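Local structure of tryparedoxin (Leishmania major, 3S9F) at residues Lys33-Ala38 / Asp95-Tyr100; Asp44-Lys49 / Glu84-Ser89; Val71-Tyr74 / Ser80-Phe83; Ala88-Glu93 / Asn115-Leu120; Lys122-Glu127 / Ile133-Asp138. The protein probably acts as a thioredoxin-fold disulfide reductase that passes reducing equivalents to tryparedoxin peroxidase in the parasite's peroxide detoxification pathway. All blocks are in the same frame, centred on the assembly; numbering follows the deposited sequence.

Contact 1 (Lys33-Ala38 / Asp95-Tyr100); sequences KLRKQA and DDFNAY
The extended strand carrying Arg35 and the helix carrying Phe97 and Asn98 keep their backbones well apart, the CA atoms of Arg35 and Asn98 being 10.9 Å from each other, so the long Arg35 side chain covers most of the distance and the short Asn98 amide meets it. The arginine CG stands anti to the backbone N, and a bend at chi2 (103°) swings the guanidinium toward the helix. There NH2 gives a hydrogen bond to Asn98 OD1 at 2.8 Å, with an N-H...O angle of 156°. The acceptor lies near the guanidinium plane, and NH2 lies in the carbonyl plane of the amide. NH1 adds a second, weak bond to the same oxygen, Asn98 OD1, at 3.2 Å. Guanidinium and amide planes are turned 39° against each other. The same Arg35 NH2 also comes to the edge of the Phe97 ring, near its plane, 3.8 Å from CE2. Phe97 suits this place because its ring is otherwise buried against strands 83-89 and 107-108 and meets Phe111. Asn98 suits its own because ND2 bonds weakly back to Glu94 O one helical turn earlier, which probably helps to hold the amide with OD1 toward the arginine. On the strand side, Arg35 NE donates to Gln37 O, though the modelled length is doubtful, and NH1 adds a weak bond to that oxygen. Chemically, one neutral amide oxygen accepts from two N-H groups of the cation, one bond sound and one weak, so directional bonds join strand 34-36 to helix 94-101 without neutralising the arginine.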
# COMPACT_ATOMS: atom_id res chain seq x y z
N LYS A 33 -7.35 -1.62 0.62
CA LYS A 33 -8.46 -2.49 0.30
C LYS A 33 -8.60 -2.49 -1.23
O LYS A 33 -8.60 -1.43 -1.84
CB LYS A 33 -9.73 -2.06 1.03
CG LYS A 33 -9.62 -2.02 2.57
CD LYS A 33 -8.90 -3.25 3.15
CE LYS A 33 -8.63 -3.08 4.65
NZ LYS A 33 -7.62 -4.07 5.16
N LEU A 34 -8.59 -3.67 -1.84
CA LEU A 34 -8.82 -3.78 -3.28
C LEU A 34 -10.32 -3.80 -3.56
O LEU A 34 -11.11 -4.31 -2.75
CB LEU A 34 -8.16 -5.03 -3.84
CG LEU A 34 -6.63 -5.09 -3.81
CD1 LEU A 34 -6.15 -6.48 -4.26
CD2 LEU A 34 -5.99 -3.95 -4.64
N ARG A 35 -10.71 -3.24 -4.69
CA ARG A 35 -12.08 -3.29 -5.15
C ARG A 35 -12.41 -4.72 -5.66
O ARG A 35 -11.60 -5.34 -6.35
CB ARG A 35 -12.21 -2.26 -6.26
CG ARG A 35 -13.52 -2.16 -6.90
CD ARG A 35 -14.30 -0.96 -6.44
NE ARG A 35 -15.54 -1.04 -7.16
CZ ARG A 35 -16.03 -0.13 -7.99
NH1 ARG A 35 -17.17 -0.39 -8.60
NH2 ARG A 35 -15.40 1.03 -8.18
N LYS A 36 -13.62 -5.19 -5.36
CA LYS A 36 -14.15 -6.41 -5.95
C LYS A 36 -15.57 -6.10 -6.32
O LYS A 36 -16.46 -6.22 -5.51
CB LYS A 36 -14.11 -7.58 -5.00
CG LYS A 36 -14.63 -8.82 -5.63
CD LYS A 36 -14.57 -9.98 -4.70
CE LYS A 36 -15.14 -11.19 -5.35
NZ LYS A 36 -15.24 -12.25 -4.37
N GLN A 37 -15.77 -5.67 -7.55
CA GLN A 37 -17.04 -5.18 -8.00
C GLN A 37 -17.55 -4.08 -7.09
O GLN A 37 -16.88 -3.08 -6.91
CB GLN A 37 -18.06 -6.30 -8.13
CG GLN A 37 -17.85 -7.14 -9.38
CD GLN A 37 -16.54 -7.87 -9.36
OE1 GLN A 37 -16.29 -8.68 -8.49
NE2 GLN A 37 -15.68 -7.58 -10.33
N ALA A 38 -18.73 -4.26 -6.52
CA ALA A 38 -19.31 -3.26 -5.63
C ALA A 38 -18.61 -3.26 -4.28
O ALA A 38 -18.58 -2.24 -3.61
CB ALA A 38 -20.81 -3.50 -5.46
N ASP A 95 -15.87 8.24 -13.73
CA ASP A 95 -17.02 7.57 -14.34
C ASP A 95 -16.61 6.60 -15.45
O ASP A 95 -17.19 5.50 -15.55
CB ASP A 95 -18.11 8.55 -14.80
CG ASP A 95 -17.61 9.57 -15.82
OD1 ASP A 95 -16.40 9.64 -16.12
OD2 ASP A 95 -18.48 10.33 -16.31
N ASP A 96 -15.60 6.97 -16.24
CA ASP A 96 -15.03 6.08 -17.26
C ASP A 96 -14.37 4.87 -16.60
O ASP A 96 -14.46 3.75 -17.10
CB ASP A 96 -13.96 6.78 -18.12
CG ASP A 96 -14.47 7.99 -18.85
OD1 ASP A 96 -15.68 8.07 -19.12
OD2 ASP A 96 -13.63 8.85 -19.19
N PHE A 97 -13.67 5.11 -15.49
CA PHE A 97 -13.05 4.01 -14.73
C PHE A 97 -14.13 3.01 -14.33
O PHE A 97 -13.95 1.79 -14.50
CB PHE A 97 -12.37 4.57 -13.47
CG PHE A 97 -12.02 3.52 -12.47
CD1 PHE A 97 -10.82 2.84 -12.55
CD2 PHE A 97 -12.91 3.19 -11.45
CE1 PHE A 97 -10.48 1.83 -11.61
CE2 PHE A 97 -12.61 2.21 -10.51
CZ PHE A 97 -11.40 1.51 -10.58
N ASN A 98 -15.25 3.51 -13.80
CA ASN A 98 -16.30 2.60 -13.33
C ASN A 98 -17.04 1.87 -14.45
O ASN A 98 -17.36 0.68 -14.30
CB ASN A 98 -17.27 3.30 -12.37
CG ASN A 98 -16.74 3.33 -10.96
OD1 ASN A 98 -16.59 2.29 -10.32
ND2 ASN A 98 -16.44 4.53 -10.47
N ALA A 99 -17.28 2.57 -15.55
CA ALA A 99 -17.97 1.99 -16.75
C ALA A 99 -17.16 0.80 -17.28
O ALA A 99 -17.72 -0.24 -17.69
CB ALA A 99 -18.14 3.03 -17.84
N TYR A 100 -15.84 0.98 -17.31
CA TYR A 100 -14.91 -0.03 -17.81
C TYR A 100 -14.71 -1.18 -16.85
O TYR A 100 -14.76 -2.35 -17.25
CB TYR A 100 -13.57 0.65 -18.17
CG TYR A 100 -12.56 -0.21 -18.92
CD1 TYR A 100 -12.95 -1.13 -19.91
CD2 TYR A 100 -11.20 -0.07 -18.67
CE1 TYR A 100 -11.99 -1.91 -20.60
CE2 TYR A 100 -10.24 -0.82 -19.36
CZ TYR A 100 -10.64 -1.72 -20.31
OH TYR A 100 -9.70 -2.44 -20.98

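Contact 2 (Asp44-Lys49 / Glu84-Ser89); sequences DSLSGK and EIILAS
Leu46 and Lys49 pack on Glu84 where the loop before strand 50-56 covers the start of strand 83-89, a central strand of the thioredoxin fold. Glu84 has the most surface buried here. Its aliphatic part serves as a hydrophobic surface: CG lies 3.8 Å from Leu46 CD2, the two side chains crossing at about a right angle. The other branch of the leucine, CD1, reaches 4.1 Å from Ile86 CD1, two residues along the strand and on the same face. A branched leucine thus spans both neighbours, and its apolar surroundings extend to Val51 and Leu107. Lys49 closes a type II beta turn that starts at Leu46, whose third position, Gly48, has the positive phi that a residue without a side chain adopts easily. The lysine chain is extended beyond CB, with CD 4.4 Å from Glu84 CB. Its ammonium bonds weakly to Ser45 O and forms no direct salt bridge; water 1 accepts from Lys49 NZ at 3.0 Å and donates to Glu84 OE1 at 2.9 Å. The remaining carboxylate oxygen, OE2, is hydrogen-bonded to Tyr74 OH, so both oxygens of this buried acid have partners, which probably helps to keep it ionised. A bend at chi2 (54°) folds the carboxylate against its own backbone, where the next residue's Ile85 N donates to Glu84 OE2 at 2.8 Å, on the anti side and 16° out of the carboxylate plane.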
# COMPACT_ATOMS: atom_id res chain seq x y z
N ASP A 44 -5.67 -11.59 1.62
CA ASP A 44 -5.38 -12.99 1.91
C ASP A 44 -5.84 -13.86 0.75
O ASP A 44 -5.21 -14.87 0.43
CB ASP A 44 -6.07 -13.42 3.21
CG ASP A 44 -7.06 -12.38 3.71
OD1 ASP A 44 -6.63 -11.39 4.33
OD2 ASP A 44 -8.27 -12.57 3.49
N SER A 45 -6.95 -13.46 0.14
CA SER A 45 -7.51 -14.17 -1.00
C SER A 45 -6.50 -14.38 -2.14
O SER A 45 -6.72 -15.23 -3.00
CB SER A 45 -8.75 -13.43 -1.52
OG SER A 45 -8.56 -12.02 -1.50
N LEU A 46 -5.41 -13.62 -2.12
CA LEU A 46 -4.35 -13.77 -3.13
C LEU A 46 -3.34 -14.89 -2.83
O LEU A 46 -2.54 -15.26 -3.69
CB LEU A 46 -3.61 -12.45 -3.36
CG LEU A 46 -4.39 -11.17 -3.73
CD1 LEU A 46 -3.40 -10.06 -4.07
CD2 LEU A 46 -5.36 -11.38 -4.89
N SER A 47 -3.38 -15.43 -1.60
CA SER A 47 -2.40 -16.43 -1.14
C SER A 47 -2.20 -17.58 -2.11
O SER A 47 -3.16 -18.23 -2.53
CB SER A 47 -2.79 -16.99 0.24
OG SER A 47 -2.82 -15.97 1.21
N GLY A 48 -0.94 -17.80 -2.49
CA GLY A 48 -0.55 -18.96 -3.29
C GLY A 48 -0.95 -18.97 -4.75
O GLY A 48 -0.79 -19.98 -5.44
N LYS A 49 -1.47 -17.84 -5.23
CA LYS A 49 -1.91 -17.72 -6.62
C LYS A 49 -0.84 -17.03 -7.51
O LYS A 49 0.12 -16.44 -7.01
CB LYS A 49 -3.22 -16.92 -6.69
CG LYS A 49 -4.39 -17.54 -5.93
CD LYS A 49 -5.64 -16.66 -5.96
CE LYS A 49 -6.87 -17.45 -5.54
NZ LYS A 49 -8.11 -16.62 -5.55
N GLU A 84 -5.38 -14.65 -10.09
CA GLU A 84 -6.26 -13.51 -9.91
C GLU A 84 -5.79 -12.37 -10.79
O GLU A 84 -4.62 -12.33 -11.19
CB GLU A 84 -6.31 -13.09 -8.41
CG GLU A 84 -7.33 -11.99 -8.08
CD GLU A 84 -8.73 -12.33 -8.55
OE1 GLU A 84 -9.49 -12.92 -7.75
OE2 GLU A 84 -9.07 -12.02 -9.72
N ILE A 85 -6.70 -11.45 -11.13
CA ILE A 85 -6.29 -10.28 -11.90
C ILE A 85 -6.68 -9.04 -11.14
O ILE A 85 -7.78 -8.97 -10.55
CB ILE A 85 -6.86 -10.27 -13.34
CG1 ILE A 85 -6.33 -11.48 -14.13
CG2 ILE A 85 -6.43 -8.97 -14.08
CD1 ILE A 85 -6.90 -11.59 -15.54
N ILE A 86 -5.77 -8.06 -11.14
CA ILE A 86 -6.05 -6.77 -10.51
C ILE A 86 -5.91 -5.67 -11.55
O ILE A 86 -4.83 -5.47 -12.09
CB ILE A 86 -5.06 -6.47 -9.35
CG1 ILE A 86 -5.14 -7.57 -8.28
CG2 ILE A 86 -5.36 -5.06 -8.76
CD1 ILE A 86 -4.01 -7.52 -7.21
N LEU A 87 -7.00 -4.97 -11.82
CA LEU A 87 -6.95 -3.79 -12.72
C LEU A 87 -6.08 -2.68 -12.14
O LEU A 87 -6.23 -2.31 -10.97
CB LEU A 87 -8.37 -3.27 -13.00
CG LEU A 87 -8.43 -2.00 -13.86
CD1 LEU A 87 -7.93 -2.28 -15.31
CD2 LEU A 87 -9.86 -1.47 -13.86
N ALA A 88 -5.14 -2.18 -12.96
CA ALA A 88 -4.33 -1.01 -12.63
C ALA A 88 -4.64 -0.00 -13.73
O ALA A 88 -3.97 0.04 -14.79
CB ALA A 88 -2.85 -1.38 -12.58
N SER A 89 -5.67 0.78 -13.48
CA SER A 89 -6.32 1.56 -14.53
C SER A 89 -5.61 2.84 -14.90
O SER A 89 -5.20 3.61 -14.03
CB SER A 89 -7.75 1.93 -14.11
OG SER A 89 -8.31 2.74 -15.12
O HOH W 1 -8.34 -13.69 -5.23

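Contact 3 (Val71-Tyr74 / Ser80-Phe83); sequences VEFY and SKNF
Lys81 lays the methylene part of its side chain beside the ring of Phe73, its CD 4.2 Å from Phe73 CZ. A lysine suits this margin of the contact, since its carbons can pack against an aromatic ring while the amine continues past it. At Asn82 the backbone takes positive phi and psi and turns the chain toward the sheet, with ND2 making a weak hydrogen bond to Gly48 O. Here lies the link between helix 61-77 and strand 83-89, the second half of a beta-alpha-beta crossover that begins at the parallel strand 50-56, a unit of the thioredoxin fold; the helix starts just after Cys60, the first cysteine of the redox disulfide with Cys63. Phe83, the first residue of the strand, then fills the angle between helix and sheet. Its CG sits between the backbone N and the carbonyl carbon (chi1 67°), a setting that sends the ring back to the helix. Phe83 CZ meets Phe73 CE1 at 3.6 Å. These two rings are almost parallel, planes 16° apart and centroids separated by 5.7 Å, yet they touch rim to rim and neither lies over the other. Through its other meta carbon, CE2, Phe83 comes 3.8 Å from Tyr74 CD1. Flat, wholly apolar phenylalanine can touch both helix side chains at once. Phe160 meets the same Phe83 ring, while Tyr74 stacks with His78 and meets Trp106 edge-to-face.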
# COMPACT_ATOMS: atom_id res chain seq x y z
N VAL A 71 -11.30 -11.31 -20.30
CA VAL A 71 -12.50 -11.64 -19.49
C VAL A 71 -12.90 -13.11 -19.69
O VAL A 71 -13.16 -13.84 -18.71
CB VAL A 71 -13.69 -10.70 -19.79
CG1 VAL A 71 -14.98 -11.24 -19.16
CG2 VAL A 71 -13.41 -9.32 -19.24
N GLU A 72 -12.93 -13.54 -20.94
CA GLU A 72 -13.29 -14.91 -21.27
C GLU A 72 -12.26 -15.89 -20.69
O GLU A 72 -12.62 -16.92 -20.12
CB GLU A 72 -13.45 -15.05 -22.78
CG GLU A 72 -14.13 -16.32 -23.23
CD GLU A 72 -14.01 -16.55 -24.74
OE1 GLU A 72 -13.43 -15.70 -25.46
OE2 GLU A 72 -14.48 -17.61 -25.21
N PHE A 73 -10.97 -15.56 -20.83
CA PHE A 73 -9.90 -16.42 -20.33
C PHE A 73 -9.97 -16.57 -18.81
O PHE A 73 -9.83 -17.68 -18.29
CB PHE A 73 -8.51 -15.89 -20.73
CG PHE A 73 -7.38 -16.83 -20.36
CD1 PHE A 73 -6.59 -16.58 -19.23
CD2 PHE A 73 -7.14 -17.97 -21.11
CE1 PHE A 73 -5.55 -17.46 -18.89
CE2 PHE A 73 -6.11 -18.86 -20.78
CZ PHE A 73 -5.32 -18.60 -19.66
N TYR A 74 -10.19 -15.46 -18.11
CA TYR A 74 -10.38 -15.46 -16.65
C TYR A 74 -11.59 -16.28 -16.17
O TYR A 74 -11.46 -17.12 -15.27
CB TYR A 74 -10.54 -14.03 -16.19
CG TYR A 74 -10.70 -13.84 -14.71
CD1 TYR A 74 -9.61 -13.51 -13.91
CD2 TYR A 74 -11.96 -13.93 -14.12
CE1 TYR A 74 -9.77 -13.28 -12.55
CE2 TYR A 74 -12.14 -13.73 -12.76
CZ TYR A 74 -11.04 -13.39 -11.98
OH TYR A 74 -11.24 -13.16 -10.64
N SER A 80 -9.15 -23.03 -12.07
CA SER A 80 -8.36 -24.22 -12.38
C SER A 80 -6.87 -23.91 -12.50
O SER A 80 -6.04 -24.71 -12.10
CB SER A 80 -8.87 -24.90 -13.65
OG SER A 80 -8.78 -24.05 -14.78
N LYS A 81 -6.54 -22.74 -13.04
CA LYS A 81 -5.14 -22.32 -13.14
C LYS A 81 -4.69 -21.42 -11.97
O LYS A 81 -3.56 -20.92 -11.96
CB LYS A 81 -4.86 -21.65 -14.49
CG LYS A 81 -4.90 -22.61 -15.68
CD LYS A 81 -4.81 -21.85 -16.98
CE LYS A 81 -4.52 -22.73 -18.18
NZ LYS A 81 -5.19 -24.05 -18.17
N ASN A 82 -5.58 -21.24 -10.99
CA ASN A 82 -5.24 -20.60 -9.71
C ASN A 82 -4.62 -19.19 -9.86
O ASN A 82 -3.50 -18.93 -9.39
CB ASN A 82 -4.32 -21.52 -8.88
CG ASN A 82 -4.21 -21.07 -7.44
OD1 ASN A 82 -5.18 -20.60 -6.84
ND2 ASN A 82 -3.00 -21.17 -6.88
N PHE A 83 -5.32 -18.30 -10.54
CA PHE A 83 -4.79 -16.93 -10.68
C PHE A 83 -5.85 -15.87 -10.38
O PHE A 83 -7.05 -16.16 -10.35
CB PHE A 83 -4.11 -16.71 -12.05
CG PHE A 83 -5.04 -16.75 -13.24
CD1 PHE A 83 -5.17 -17.92 -14.00
CD2 PHE A 83 -5.74 -15.60 -13.65
CE1 PHE A 83 -6.01 -17.97 -15.13
CE2 PHE A 83 -6.60 -15.64 -14.78
CZ PHE A 83 -6.73 -16.83 -15.52

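Contact 4 (Ala88-Glu93 / Asn115-Leu120); sequences ASWDEE and NIVEAL
Packing of a helix on the central sheet of a thioredoxin fold brings Ala88, Ser89 and Trp90, toward the end of strand 83-89 and in the residues that follow, against Val117 of helix 114-123. The approach is close, with the CA atoms of Ala88 and Val117 only 5.5 Å apart. Small Ala88 permits this, its CB standing 4.2 Å from Val117 CG2. Beta-branched Val117 turns both methyls to the strand. CG1, anti to the backbone N (chi1 174°), does the most: it sits 3.4 Å from Ser89 O, 3.9 Å from Ala88 C and 3.9 Å from Trp90 CD1. The last of these is an approach to the edge of the indole, near its plane, so the methyl fits beside the five-membered ring and not over it. Trp90 NE1, next to that carbon, is hydrogen-bonded to Thr121 OG1 one helical turn beyond Val117, so the indole is tied to the helix by a polar bond as well as by packing. Ser89 points its CB away from the helix, and its OG accepts from Asp91 N at 2.9 Å, with an N-H...O angle of 159°. This ST turn bends the chain as it leaves the sheet. Trp90 also lies near Cys60 and Cys63 without touching them. The whole is a helix packed through an apolar side chain on the face of the central beta sheet, as in the thioredoxin fold.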
# COMPACT_ATOMS: atom_id res chain seq x y z
N ALA A 88 -5.14 -2.18 -12.96
CA ALA A 88 -4.33 -1.01 -12.63
C ALA A 88 -4.64 -0.00 -13.73
O ALA A 88 -3.97 0.04 -14.79
CB ALA A 88 -2.85 -1.38 -12.58
N SER A 89 -5.67 0.78 -13.48
CA SER A 89 -6.32 1.56 -14.53
C SER A 89 -5.61 2.84 -14.90
O SER A 89 -5.20 3.61 -14.03
CB SER A 89 -7.75 1.93 -14.11
OG SER A 89 -8.31 2.74 -15.12
N TRP A 90 -5.46 3.07 -16.21
CA TRP A 90 -4.97 4.33 -16.71
C TRP A 90 -6.10 5.34 -16.98
O TRP A 90 -5.86 6.40 -17.56
CB TRP A 90 -4.14 4.11 -17.97
CG TRP A 90 -2.73 3.60 -17.72
CD1 TRP A 90 -2.23 2.99 -16.60
CD2 TRP A 90 -1.66 3.67 -18.65
NE1 TRP A 90 -0.89 2.67 -16.79
CE2 TRP A 90 -0.52 3.07 -18.04
CE3 TRP A 90 -1.55 4.17 -19.96
CZ2 TRP A 90 0.72 2.98 -18.70
CZ3 TRP A 90 -0.33 4.08 -20.61
CH2 TRP A 90 0.79 3.47 -19.98
N ASP A 91 -7.31 5.03 -16.54
CA ASP A 91 -8.41 6.01 -16.61
C ASP A 91 -8.20 7.03 -15.51
O ASP A 91 -7.94 6.67 -14.35
CB ASP A 91 -9.76 5.34 -16.42
CG ASP A 91 -10.28 4.71 -17.69
OD1 ASP A 91 -10.60 5.47 -18.63
OD2 ASP A 91 -10.37 3.47 -17.76
N GLU A 92 -8.34 8.29 -15.86
CA GLU A 92 -8.22 9.35 -14.88
C GLU A 92 -9.56 9.98 -14.55
O GLU A 92 -9.67 10.74 -13.59
CB GLU A 92 -7.20 10.39 -15.32
CG GLU A 92 -5.78 9.85 -15.22
CD GLU A 92 -4.72 10.85 -15.65
OE1 GLU A 92 -4.90 12.07 -15.43
OE2 GLU A 92 -3.69 10.41 -16.19
N GLU A 93 -10.58 9.64 -15.34
CA GLU A 93 -11.95 10.03 -15.03
C GLU A 93 -12.64 8.89 -14.31
O GLU A 93 -12.65 7.77 -14.80
CB GLU A 93 -12.72 10.41 -16.30
CG GLU A 93 -12.12 11.58 -17.09
CD GLU A 93 -12.22 12.92 -16.35
OE1 GLU A 93 -13.11 13.09 -15.50
OE2 GLU A 93 -11.39 13.81 -16.63
N ASN A 115 -1.92 7.10 -7.42
CA ASN A 115 -0.51 7.12 -7.04
C ASN A 115 0.06 5.72 -7.19
O ASN A 115 1.16 5.54 -7.72
CB ASN A 115 -0.37 7.52 -5.55
CG ASN A 115 -0.15 9.01 -5.32
OD1 ASN A 115 -0.25 9.47 -4.17
ND2 ASN A 115 0.18 9.76 -6.37
N ILE A 116 -0.68 4.73 -6.69
CA ILE A 116 -0.24 3.33 -6.74
C ILE A 116 -0.09 2.86 -8.19
O ILE A 116 0.91 2.23 -8.53
CB ILE A 116 -1.19 2.37 -5.96
CG1 ILE A 116 -0.94 2.48 -4.46
CG2 ILE A 116 -0.99 0.90 -6.40
CD1 ILE A 116 -2.04 1.90 -3.60
N VAL A 117 -1.08 3.16 -9.04
CA VAL A 117 -1.02 2.76 -10.47
C VAL A 117 0.20 3.40 -11.15
O VAL A 117 0.91 2.74 -11.90
CB VAL A 117 -2.33 3.10 -11.23
CG1 VAL A 117 -2.18 2.82 -12.73
CG2 VAL A 117 -3.50 2.26 -10.66
N GLU A 118 0.44 4.66 -10.84
CA GLU A 118 1.58 5.39 -11.40
C GLU A 118 2.89 4.72 -11.02
O GLU A 118 3.77 4.54 -11.86
CB GLU A 118 1.58 6.83 -10.92
CG GLU A 118 0.45 7.69 -11.45
CD GLU A 118 0.71 9.19 -11.31
OE1 GLU A 118 1.62 9.61 -10.55
OE2 GLU A 118 -0.00 9.96 -11.98
N ALA A 119 3.02 4.36 -9.75
CA ALA A 119 4.22 3.65 -9.25
C ALA A 119 4.44 2.28 -9.86
O ALA A 119 5.56 1.93 -10.21
CB ALA A 119 4.17 3.55 -7.73
N LEU A 120 3.37 1.48 -9.94
CA LEU A 120 3.45 0.16 -10.55
C LEU A 120 3.78 0.25 -12.03
O LEU A 120 4.51 -0.57 -12.55
CB LEU A 120 2.13 -0.60 -10.37
CG LEU A 120 1.82 -1.06 -8.93
CD1 LEU A 120 0.48 -1.77 -8.98
CD2 LEU A 120 2.89 -1.98 -8.42

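Contact 5 (Lys122-Glu127 / Ile133-Asp138); sequences KKYSVE and IGLNAD
Asn136 OD1, at the end of the strand whose Ile133 and Leu135 meet Tyr124, accepts a hydrogen bond from Thr139 N and a weak one from Asp138 N, the latter at 2.8 Å. An asparagine suits the spot, for its short amide can receive backbone N-H groups where the chain turns out of the sheet. Earlier on the strand the contact is apolar. Ile133 puts CG2 over one face of the Tyr124 ring, 3.8 Å from the centroid and 17° off the ring normal, a CH-pi contact. The methyl is displaced a little toward the rim, with CD2 of Tyr124 its nearest ring atom at 3.6 Å. The other branch, Ile133 CG1, lies 4.0 Å from Tyr124 CB, so this isoleucine fits round the base as well as the face of the tyrosine. The tyrosine stands where helix 114-123 ends in a Schellman motif: Ser125 N bonds to Lys122 O at 3.1 Å, Val126 N reaches Thr121 O, and Ser125, with positive phi, redirects the chain toward the sheet of the thioredoxin fold. Tyr124 CG stands anti to the carbonyl carbon (chi1 -66°), and its phenol end runs along the strand until OH is 4.2 Å from Leu135 CD1. Across the ring, Lys123 CD lies over the opposite face, 3.6 Å above the plane and offset toward the rim. His27 of the second subunit packs on both Tyr124 and Leu135.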
# COMPACT_ATOMS: atom_id res chain seq x y z
N LYS A 122 5.58 2.60 -13.36
CA LYS A 122 7.02 2.89 -13.42
C LYS A 122 7.81 1.61 -13.13
O LYS A 122 8.76 1.28 -13.86
CB LYS A 122 7.39 4.01 -12.45
CG LYS A 122 8.90 4.32 -12.45
CD LYS A 122 9.19 5.73 -11.96
CE LYS A 122 10.58 6.16 -12.39
NZ LYS A 122 10.59 7.63 -12.53
N LYS A 123 7.42 0.89 -12.09
CA LYS A 123 8.14 -0.30 -11.64
C LYS A 123 8.34 -1.32 -12.75
O LYS A 123 9.46 -1.82 -12.93
CB LYS A 123 7.42 -0.97 -10.47
CG LYS A 123 8.13 -2.25 -10.00
CD LYS A 123 7.35 -3.03 -8.93
CE LYS A 123 8.12 -4.31 -8.55
NZ LYS A 123 9.44 -3.99 -7.93
N TYR A 124 7.25 -1.62 -13.46
CA TYR A 124 7.24 -2.65 -14.49
C TYR A 124 7.46 -2.11 -15.89
O TYR A 124 7.20 -2.81 -16.87
CB TYR A 124 5.92 -3.47 -14.41
CG TYR A 124 5.82 -4.26 -13.12
CD1 TYR A 124 4.85 -3.96 -12.16
CD2 TYR A 124 6.68 -5.33 -12.87
CE1 TYR A 124 4.75 -4.69 -10.97
CE2 TYR A 124 6.59 -6.08 -11.70
CZ TYR A 124 5.62 -5.75 -10.76
OH TYR A 124 5.57 -6.50 -9.59
N SER A 125 7.91 -0.86 -15.96
CA SER A 125 8.24 -0.21 -17.25
C SER A 125 7.09 -0.38 -18.24
O SER A 125 7.30 -0.79 -19.39
CB SER A 125 9.52 -0.79 -17.84
OG SER A 125 10.63 -0.61 -16.98
N VAL A 126 5.87 -0.09 -17.79
CA VAL A 126 4.69 -0.21 -18.64
C VAL A 126 4.61 1.04 -19.51
O VAL A 126 4.15 2.10 -19.06
CB VAL A 126 3.39 -0.39 -17.82
CG1 VAL A 126 2.21 -0.62 -18.78
CG2 VAL A 126 3.55 -1.59 -16.88
N GLU A 127 5.04 0.90 -20.75
CA GLU A 127 5.13 2.06 -21.64
C GLU A 127 3.94 2.18 -22.56
O GLU A 127 3.74 3.22 -23.19
CB GLU A 127 6.43 2.00 -22.43
CG GLU A 127 7.65 2.35 -21.61
CD GLU A 127 8.87 1.63 -22.10
OE1 GLU A 127 8.79 1.04 -23.20
OE2 GLU A 127 9.89 1.68 -21.40
N ILE A 133 1.07 -8.07 -16.47
CA ILE A 133 2.28 -8.41 -15.73
C ILE A 133 1.85 -9.45 -14.71
O ILE A 133 1.01 -9.17 -13.85
CB ILE A 133 2.89 -7.19 -14.98
CG1 ILE A 133 3.20 -6.00 -15.91
CG2 ILE A 133 4.18 -7.62 -14.20
CD1 ILE A 133 4.30 -6.25 -16.90
N GLY A 134 2.45 -10.63 -14.79
CA GLY A 134 2.15 -11.74 -13.88
C GLY A 134 3.24 -11.94 -12.85
O GLY A 134 4.45 -11.84 -13.16
N LEU A 135 2.83 -12.20 -11.62
CA LEU A 135 3.76 -12.42 -10.54
C LEU A 135 3.28 -13.47 -9.55
O LEU A 135 2.11 -13.74 -9.44
CB LEU A 135 4.05 -11.12 -9.81
CG LEU A 135 2.88 -10.34 -9.27
CD1 LEU A 135 3.19 -9.64 -8.01
CD2 LEU A 135 2.40 -9.36 -10.31
N ASN A 136 4.24 -14.06 -8.84
CA ASN A 136 3.93 -14.99 -7.77
C ASN A 136 3.42 -14.18 -6.58
O ASN A 136 4.11 -13.28 -6.11
CB ASN A 136 5.21 -15.78 -7.41
CG ASN A 136 4.99 -16.79 -6.30
OD1 ASN A 136 4.68 -16.44 -5.17
ND2 ASN A 136 5.15 -18.07 -6.63
N ALA A 137 2.21 -14.49 -6.09
CA ALA A 137 1.62 -13.70 -5.01
C ALA A 137 2.42 -13.77 -3.72
O ALA A 137 2.54 -12.79 -2.99
CB ALA A 137 0.18 -14.10 -4.76
N ASP A 138 3.00 -14.94 -3.46
CA ASP A 138 3.70 -15.16 -2.20
C ASP A 138 5.08 -14.50 -2.18
O ASP A 138 5.40 -13.75 -1.27
CB ASP A 138 3.75 -16.66 -1.91
CG ASP A 138 2.36 -17.23 -1.63
OD1 ASP A 138 1.37 -16.44 -1.51
OD2 ASP A 138 2.24 -18.47 -1.50

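How the contacts relate
From the N terminus, contact 1 opens first and closes a long loop at 95-100, tying strand 34-36, next to the edge of the sheet, to helix 94-101. Within that span contact 2 joins the loop before strand 50-56 to strand 83-89, and contact 3, inside both, closes the short connection between helix 61-77 and that strand. Contact 4 starts where contact 2 ends, sharing Ala88 and Ser89, and crosses contact 1 as it runs on to helix 114-123. Contact 5 follows in series, binding the end of this helix to strand 131-136. Contacts 2 and 5 meet through Lys49 and Ala137, and the second subunit packs against contacts 4 and 5 among others.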